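Side-chain contacts in siderophore-interacting protein (Aeromonas hydrophila, PDB 6K2L), which binds FAD and probably uses the flavin to reduce ferric iron held by siderophores, so that the iron is released inside the cell: residues 113-116 with 117-121; 170-173 with 174-177; 224-227 with 228-232. The protein carries 1 engineered substitution. All blocks are in the same frame, centred on the assembly; numbering follows the deposited sequence.

The three contacts come one after another along the chain and each is local. Contact 1 (113-116 with 117-121) turns the chain from helix 107-114 into strand 120-123 of the antiparallel barrel, in the FAD-binding domain. Contacts 2 and 3 belong to the second domain, with its parallel five-stranded sheet. Contact 2 (170-177) begins at the end of strand 163-170 and runs into the loop after it. Contact 3 (224-232) lies within helix 222-235. The centres of contacts 1 and 2 are about 24 Å apart. Those of contacts 2 and 3 are about 23 Å apart. Contacts 1 and 3 lie on opposite sides of the chain's centre, about 36 Å apart between centres. The FAD pocket takes residues from both domains, as in ferredoxin reductase-like flavoproteins.

Contact 1 (113-116 with 117-121); sequences NEVK and PGDLL
D119 reaches back across the turn and takes the backbone N-H of K116 on its carboxylate. The bond from K116 N to D119 OD2 is 2.8 Å long, with an angle of 157° at the hydrogen. OD2 is met from above the carboxylate plane. The tight part of the contact is here. The same OD2 sits 3.2 Å from V115 CA and also faces V115 CG2. The CG of D119 stands beside its own backbone N (chi1 -80°), which brings OD2 back to K116 N. A second bond runs the other way, from D119 N to K116 O at 3.1 Å. It completes a type II beta turn from K116 to D119. G118 has a positive phi of 98°, where a side chain would press against the carbonyl O of P117.

The other side is loose. The K116 chain bends at chi2 and its amine leads away from the turn. The P117 ring lies on the exposed outside. V115 instead packs inward on I18 and I28 of the barrel strands. K116 and D119 each give one N-H and accept one bond, and the K116 N-H would be expected to steady the charge on D119.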
# COMPACT_ATOMS: atom_id res chain seq x y z
N ASN A 113 22.37 14.42 1.44
CA ASN A 113 23.30 14.81 2.49
C ASN A 113 22.97 16.18 3.06
O ASN A 113 22.89 16.36 4.28
CB ASN A 113 24.73 14.77 1.97
CG ASN A 113 25.13 13.38 1.53
OD1 ASN A 113 24.39 12.42 1.78
ND2 ASN A 113 26.27 13.26 0.85
N GLU A 114 22.73 17.17 2.19
CA GLU A 114 22.52 18.51 2.70
C GLU A 114 21.11 18.76 3.20
O GLU A 114 20.85 19.83 3.76
CB GLU A 114 22.87 19.52 1.62
CG GLU A 114 24.34 19.58 1.32
CD GLU A 114 24.63 20.43 0.09
OE1 GLU A 114 23.71 21.19 -0.32
OE2 GLU A 114 25.78 20.39 -0.42
N VAL A 115 20.22 17.78 3.05
CA VAL A 115 18.79 18.04 3.14
C VAL A 115 18.44 18.71 4.46
O VAL A 115 18.94 18.34 5.53
CB VAL A 115 17.99 16.73 2.94
CG1 VAL A 115 18.13 15.77 4.13
CG2 VAL A 115 16.52 17.05 2.68
N LYS A 116 17.60 19.73 4.37
CA LYS A 116 17.03 20.45 5.50
C LYS A 116 15.53 20.50 5.30
O LYS A 116 15.04 20.43 4.17
CB LYS A 116 17.58 21.88 5.59
CG LYS A 116 18.39 22.16 6.82
CD LYS A 116 19.64 21.29 6.89
CE LYS A 116 20.75 22.00 7.70
NZ LYS A 116 21.76 21.06 8.33
N PRO A 117 14.76 20.61 6.37
CA PRO A 117 13.35 20.95 6.19
C PRO A 117 13.26 22.27 5.45
O PRO A 117 14.04 23.19 5.69
CB PRO A 117 12.80 21.04 7.62
CG PRO A 117 13.81 20.23 8.45
CD PRO A 117 15.13 20.49 7.79
N GLY A 118 12.35 22.34 4.48
CA GLY A 118 12.24 23.52 3.63
C GLY A 118 12.94 23.42 2.29
O GLY A 118 12.69 24.27 1.42
N ASP A 119 13.79 22.41 2.08
CA ASP A 119 14.36 22.15 0.77
C ASP A 119 13.28 21.71 -0.22
O ASP A 119 12.27 21.09 0.15
CB ASP A 119 15.42 21.04 0.85
CG ASP A 119 16.75 21.54 1.34
OD1 ASP A 119 16.97 22.78 1.35
OD2 ASP A 119 17.59 20.69 1.72
N LEU A 120 13.51 22.01 -1.49
CA LEU A 120 12.62 21.67 -2.58
C LEU A 120 13.10 20.44 -3.32
O LEU A 120 14.31 20.20 -3.43
CB LEU A 120 12.54 22.82 -3.57
CG LEU A 120 11.98 24.12 -3.06
CD1 LEU A 120 12.04 25.14 -4.22
CD2 LEU A 120 10.57 23.87 -2.57
N LEU A 121 12.14 19.69 -3.87
CA LEU A 121 12.43 18.58 -4.78
C LEU A 121 11.28 18.43 -5.78
O LEU A 121 10.12 18.29 -5.38
CB LEU A 121 12.62 17.25 -4.03
CG LEU A 121 13.28 16.15 -4.86
CD1 LEU A 121 14.78 16.39 -4.86
CD2 LEU A 121 12.96 14.77 -4.28

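Contact 2 (170-173 with 174-177)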
# COMPACT_ATOMS: atom_id res chain seq x y z
N VAL A 170 24.15 -5.12 2.48
CA VAL A 170 24.34 -3.78 3.04
C VAL A 170 25.83 -3.52 3.24
O VAL A 170 26.61 -4.48 3.45
CB VAL A 170 23.58 -3.58 4.37
CG1 VAL A 170 22.08 -3.61 4.16
CG2 VAL A 170 23.99 -4.64 5.40
N PRO A 171 26.29 -2.25 3.23
CA PRO A 171 27.73 -1.98 3.38
C PRO A 171 28.25 -2.06 4.82
O PRO A 171 29.45 -2.25 5.03
CB PRO A 171 27.86 -0.55 2.83
CG PRO A 171 26.55 0.08 3.13
CD PRO A 171 25.53 -1.02 2.96
N TYR A 172 27.37 -1.89 5.81
CA TYR A 172 27.79 -1.93 7.21
C TYR A 172 26.75 -2.65 8.07
O TYR A 172 25.55 -2.65 7.78
CB TYR A 172 27.99 -0.53 7.78
CG TYR A 172 29.10 0.28 7.14
CD1 TYR A 172 30.43 0.02 7.43
CD2 TYR A 172 28.80 1.32 6.26
CE1 TYR A 172 31.45 0.78 6.86
CE2 TYR A 172 29.82 2.08 5.68
CZ TYR A 172 31.14 1.80 5.99
OH TYR A 172 32.16 2.54 5.43
N GLN A 173 27.24 -3.22 9.18
CA GLN A 173 26.39 -3.96 10.11
C GLN A 173 25.30 -3.09 10.72
O GLN A 173 24.22 -3.60 11.03
CB GLN A 173 27.26 -4.59 11.22
CG GLN A 173 26.48 -5.20 12.39
CD GLN A 173 25.87 -6.59 12.07
OE1 GLN A 173 26.44 -7.38 11.30
NE2 GLN A 173 24.70 -6.90 12.67
N GLU A 174 25.53 -1.78 10.89
CA GLU A 174 24.53 -0.92 11.51
C GLU A 174 23.34 -0.61 10.61
O GLU A 174 22.35 -0.05 11.10
CB GLU A 174 25.16 0.40 11.96
CG GLU A 174 26.06 0.28 13.18
CD GLU A 174 27.50 -0.08 12.83
OE1 GLU A 174 28.37 0.15 13.70
OE2 GLU A 174 27.78 -0.58 11.70
N ASP A 175 23.41 -0.95 9.33
CA ASP A 175 22.31 -0.71 8.40
C ASP A 175 21.36 -1.89 8.26
O ASP A 175 20.32 -1.77 7.61
CB ASP A 175 22.86 -0.27 7.05
CG ASP A 175 23.46 1.15 7.12
OD1 ASP A 175 22.68 2.10 7.37
OD2 ASP A 175 24.70 1.32 6.96
N VAL A 176 21.68 -3.02 8.91
CA VAL A 176 20.71 -4.07 9.13
C VAL A 176 19.60 -3.52 10.02
O VAL A 176 19.86 -2.86 11.03
CB VAL A 176 21.37 -5.30 9.77
CG1 VAL A 176 20.32 -6.32 10.18
CG2 VAL A 176 22.37 -5.93 8.81
N GLN A 177 18.36 -3.76 9.63
CA GLN A 177 17.24 -3.18 10.34
C GLN A 177 16.12 -4.20 10.40
O GLN A 177 16.16 -5.23 9.73
CB GLN A 177 16.78 -1.88 9.68
CG GLN A 177 17.09 -1.78 8.21
CD GLN A 177 16.51 -0.53 7.56
OE1 GLN A 177 15.29 -0.32 7.55
NE2 GLN A 177 17.40 0.31 6.99
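D175 lays its carboxylate beside Y172, and two groups from outside the turn grip its OD1. OD1 accepts a hydrogen bond from H24 N and is hydrogen-bonded to S22 OG. The other oxygen, OD2, comes to the edge of the tyrosine ring, near its plane, and is 3.9 Å from Y172 CB. The two side chains lie side by side and point the same way. Ring and carboxylate planes are 48° apart.

The backbone joins the same two residues. Y172 O receives the N-H of D175 at 3.1 Å, measured to D175 N. The bond is fairly straight, 160° at the hydrogen, but the donor stands well above the carbonyl plane. This is the i to i+3 pattern of a 3-10 turn. A second, weak bond follows it, from V176 N to Q173 O at 3.4 Å.

E174 folds back as well. Its chain bends at chi2 (87°), which carries OE2 to 3.9 Å from Y172 CB and close to the backbone of Q173.

The apolar end of the contact is V170 with V176. The CG2 methyls of V170 and V176 meet at 4.0 Å, and the side chains cross at about a right angle.

Through S22 and H24, whose ring also meets that of Y172, this turn of the second domain is joined to the loop between strands 11-20 and 25-31 of the FAD-binding domain. V170 ends strand 163-170 and pairs with F190 of strand 185-191, while V170 and V176 both pack on W189 of that strand.

Contact 3 (224-227 with 228-232)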
# COMPACT_ATOMS: atom_id res chain seq x y z
N LEU A 224 24.30 -7.87 -8.29
CA LEU A 224 23.31 -8.76 -7.69
C LEU A 224 22.23 -9.15 -8.69
O LEU A 224 21.85 -10.33 -8.75
CB LEU A 224 22.65 -8.09 -6.47
CG LEU A 224 23.54 -7.77 -5.28
CD1 LEU A 224 22.91 -6.66 -4.47
CD2 LEU A 224 23.73 -9.00 -4.42
N VAL A 225 21.74 -8.19 -9.48
CA VAL A 225 20.60 -8.47 -10.35
C VAL A 225 20.97 -9.46 -11.43
O VAL A 225 20.22 -10.40 -11.71
CB VAL A 225 20.07 -7.16 -10.97
CG1 VAL A 225 19.04 -7.48 -12.04
CG2 VAL A 225 19.47 -6.28 -9.89
N VAL A 226 22.14 -9.29 -12.04
CA VAL A 226 22.46 -10.08 -13.23
C VAL A 226 22.76 -11.54 -12.90
O VAL A 226 22.17 -12.44 -13.53
CB VAL A 226 23.60 -9.40 -13.99
CG1 VAL A 226 24.22 -10.37 -14.98
CG2 VAL A 226 23.04 -8.16 -14.69
N PRO A 227 23.64 -11.86 -11.94
CA PRO A 227 23.84 -13.27 -11.61
C PRO A 227 22.56 -13.96 -11.18
O PRO A 227 22.36 -15.13 -11.55
CB PRO A 227 24.88 -13.24 -10.48
CG PRO A 227 24.90 -11.84 -9.97
CD PRO A 227 24.53 -10.99 -11.15
N MET A 228 21.68 -13.29 -10.44
CA MET A 228 20.45 -13.94 -9.99
C MET A 228 19.50 -14.20 -11.16
O MET A 228 18.91 -15.28 -11.24
CB MET A 228 19.76 -13.10 -8.91
CG MET A 228 20.52 -12.98 -7.57
SD MET A 228 21.18 -14.53 -6.90
CE MET A 228 19.71 -15.58 -6.93
N ARG A 229 19.32 -13.22 -12.05
CA ARG A 229 18.47 -13.46 -13.21
C ARG A 229 19.01 -14.61 -14.05
O ARG A 229 18.24 -15.43 -14.56
CB ARG A 229 18.34 -12.21 -14.07
CG ARG A 229 17.59 -12.46 -15.38
CD ARG A 229 17.32 -11.18 -16.15
NE ARG A 229 18.50 -10.75 -16.90
CZ ARG A 229 18.53 -9.68 -17.69
NH1 ARG A 229 17.45 -8.92 -17.85
NH2 ARG A 229 19.65 -9.37 -18.32
N ARG A 230 20.33 -14.70 -14.18
CA ARG A 230 20.84 -15.81 -14.96
C ARG A 230 20.62 -17.14 -14.25
O ARG A 230 20.28 -18.13 -14.91
CB ARG A 230 22.32 -15.58 -15.28
CG ARG A 230 22.72 -16.18 -16.62
CD ARG A 230 24.21 -16.26 -16.72
NE ARG A 230 24.78 -14.97 -17.09
CZ ARG A 230 25.37 -14.12 -16.24
NH1 ARG A 230 25.44 -14.41 -14.94
NH2 ARG A 230 25.87 -12.97 -16.71
N HIS A 231 20.83 -17.19 -12.94
CA HIS A 231 20.53 -18.42 -12.21
C HIS A 231 19.10 -18.87 -12.46
O HIS A 231 18.86 -20.05 -12.75
CB HIS A 231 20.76 -18.22 -10.73
CG HIS A 231 20.42 -19.43 -9.92
ND1 HIS A 231 19.43 -19.45 -8.96
CD2 HIS A 231 20.94 -20.69 -9.95
CE1 HIS A 231 19.36 -20.65 -8.42
NE2 HIS A 231 20.26 -21.42 -9.00
N VAL A 232 18.14 -17.95 -12.36
CA VAL A 232 16.75 -18.30 -12.64
C VAL A 232 16.56 -18.75 -14.08
O VAL A 232 15.76 -19.66 -14.35
CB VAL A 232 15.83 -17.11 -12.29
CG1 VAL A 232 14.39 -17.34 -12.77
CG2 VAL A 232 15.86 -16.86 -10.79
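V226 places CG1 anti to its backbone N (chi1 163°), while R230 starts from an unusual first torsion (chi1 -148°) and bends its chain at chi3 (-80°). Together these torsions bring the guanidinium back along the helix, one turn, onto the valine. R230 NH2 lies 3.5 Å from V226 CG1. The guanidinium turns one face to V226 O, and R230 NH1 is 3.9 Å from P227 CA. The two side chains cross obliquely.

The backbone bonds run from residue i+4 to residue i. R229 N to V225 O and R230 N to V226 O are both 3.0 Å, and H231 N to P227 O is 2.9 Å. The bond from M228 N to L224 O is weak, at 3.4 Å. P227 has no N-H to give to the turn before, and the helix is kinked there. M228 lies beside the weak bond. The CG of M228 stands beside its own N and comes within 3.2 Å of L224 O. From there the chain bends twice and leads away from that carbonyl.

R229 points to another side of the helix, where its NH2 is hydrogen-bonded to V265 O of the C-terminal helix 255-266. Helix 222-235 links strands 214-218 and 243-245 in a beta-alpha-beta unit, with M228 and V232 packed on F218 of the first strand and V225 and R229 touching A245 of the second. L224, M228 and H231 meet helix 198-205 through L200, F204 and T205.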